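Side-chain contact in TonB-dependent siderophore receptor (PDB 5NEC), which probably imports ferric siderophores, and perhaps siderophore-drug conjugates, across the Pseudomonas outer membrane with energy supplied through TonB: residues Tyr269-Arg274 / Asp413-Ser418. Residues are numbered along the deposited sequence; the frame is centred on the assembly and turned at random.
Sequences YGLTGR and DPWNGS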
# COMPACT_ATOMS: atom_id res chain seq x y z
N TYR A 269 16.66 14.54 -13.05
CA TYR A 269 17.97 15.00 -12.56
C TYR A 269 18.96 13.87 -12.24
O TYR A 269 20.11 14.14 -11.89
CB TYR A 269 17.77 15.93 -11.34
CG TYR A 269 16.95 17.13 -11.76
CD1 TYR A 269 17.54 18.19 -12.47
CD2 TYR A 269 15.58 17.17 -11.55
CE1 TYR A 269 16.78 19.27 -12.91
CE2 TYR A 269 14.82 18.25 -11.98
CZ TYR A 269 15.45 19.29 -12.66
OH TYR A 269 14.71 20.34 -13.09
N GLY A 270 18.53 12.62 -12.40
CA GLY A 270 19.40 11.48 -12.16
C GLY A 270 20.26 11.12 -13.36
O GLY A 270 20.32 11.86 -14.35
N LEU A 271 20.91 9.97 -13.26
CA LEU A 271 21.97 9.54 -14.15
C LEU A 271 21.74 8.11 -14.60
O LEU A 271 21.82 7.18 -13.79
CB LEU A 271 23.29 9.60 -13.43
CG LEU A 271 23.81 11.00 -13.14
CD1 LEU A 271 24.91 10.95 -12.06
CD2 LEU A 271 24.30 11.66 -14.41
N THR A 272 21.47 7.93 -15.88
CA THR A 272 21.28 6.59 -16.46
C THR A 272 22.51 5.71 -16.34
O THR A 272 22.38 4.50 -16.22
CB THR A 272 20.84 6.65 -17.94
OG1 THR A 272 21.72 7.51 -18.67
CG2 THR A 272 19.44 7.19 -18.02
N GLY A 273 23.70 6.30 -16.34
CA GLY A 273 24.94 5.55 -16.14
C GLY A 273 25.23 5.12 -14.71
O GLY A 273 26.12 4.32 -14.50
N ARG A 274 24.53 5.69 -13.72
CA ARG A 274 24.83 5.45 -12.32
C ARG A 274 23.70 4.82 -11.53
O ARG A 274 23.94 3.93 -10.72
CB ARG A 274 25.25 6.75 -11.63
CG ARG A 274 25.46 6.62 -10.13
CD ARG A 274 25.90 7.91 -9.47
NE ARG A 274 24.79 8.82 -9.20
CZ ARG A 274 24.94 10.02 -8.63
NH1 ARG A 274 26.14 10.47 -8.28
NH2 ARG A 274 23.87 10.79 -8.43
N ASP A 413 24.92 12.16 -18.97
CA ASP A 413 26.23 12.63 -18.56
C ASP A 413 27.06 11.45 -18.06
O ASP A 413 26.58 10.67 -17.22
CB ASP A 413 26.12 13.64 -17.40
CG ASP A 413 25.72 15.04 -17.86
OD1 ASP A 413 25.89 15.37 -19.05
OD2 ASP A 413 25.23 15.82 -17.00
N PRO A 414 28.31 11.32 -18.55
CA PRO A 414 29.22 10.22 -18.16
C PRO A 414 29.89 10.47 -16.81
O PRO A 414 31.13 10.59 -16.71
CB PRO A 414 30.24 10.20 -19.30
CG PRO A 414 30.35 11.63 -19.70
CD PRO A 414 28.99 12.23 -19.50
N TRP A 415 29.06 10.58 -15.78
CA TRP A 415 29.54 10.64 -14.39
C TRP A 415 30.47 9.44 -14.12
O TRP A 415 30.25 8.36 -14.64
CB TRP A 415 28.32 10.65 -13.45
CG TRP A 415 28.66 10.72 -12.02
CD1 TRP A 415 28.74 11.83 -11.25
CD2 TRP A 415 28.93 9.61 -11.16
NE1 TRP A 415 29.07 11.49 -9.96
CE2 TRP A 415 29.19 10.13 -9.88
CE3 TRP A 415 28.99 8.23 -11.36
CZ2 TRP A 415 29.50 9.32 -8.80
CZ3 TRP A 415 29.30 7.43 -10.29
CH2 TRP A 415 29.56 7.97 -9.03
N ASN A 416 31.51 9.62 -13.33
CA ASN A 416 32.43 8.51 -13.08
C ASN A 416 33.20 8.63 -11.77
O ASN A 416 34.39 8.38 -11.72
CB ASN A 416 33.41 8.37 -14.26
CG ASN A 416 34.18 7.05 -14.23
OD1 ASN A 416 33.78 6.07 -13.60
ND2 ASN A 416 35.31 7.04 -14.92
N GLY A 417 32.50 9.00 -10.70
CA GLY A 417 33.07 8.99 -9.35
C GLY A 417 33.16 7.56 -8.81
O GLY A 417 32.52 6.64 -9.33
N SER A 418 33.94 7.39 -7.74
CA SER A 418 34.05 6.07 -7.11
C SER A 418 32.74 5.69 -6.41
O SER A 418 32.10 6.54 -5.80
CB SER A 418 35.22 6.04 -6.13
OG SER A 418 35.11 7.10 -5.21
O HOH W 1 24.57 8.94 -17.18
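Arg-274 leaves the backbone extended, CG anti to N, and its straight chi1 and chi2 carry CD over one face of the Trp-415 indole; the bend at chi3 (81°) then turns the guanidinium toward the five-membered ring. CD sits over the six-membered ring, 3.5 Å from its centroid and 10° off the normal, a CH-pi contact. Farther along, CZ lies 4.6 Å from the centroid of the five-membered ring, a cation-pi contact; the planes stand 70° apart, so this is no parallel stack, and NH1 dips to 3.5 Å from CE2 of Trp-415. Backbone N of Gly-417 lies over the opposite ring face, toward the rim. Leu-271 packs against both partners: its CD1 lies over the centre of one guanidinium face and 3.7 Å from Trp-415 CB, while CD2 approaches Asp-413 O. Polar ends are held from outside, NH2 of Arg-274 by Thr-314, NE1 of Trp-415 by Asn-402, and the Asp-413 carboxylate by a salt bridge to Arg-330. No direct hydrogen bond joins the segments; instead one water accepts from Gly-273 N (2.9 Å) and donates to Asp-413 O (2.7 Å). Together these interactions join two inter-strand loops of the TonB-dependent receptor beta-barrel, probably extracellular as in its relatives.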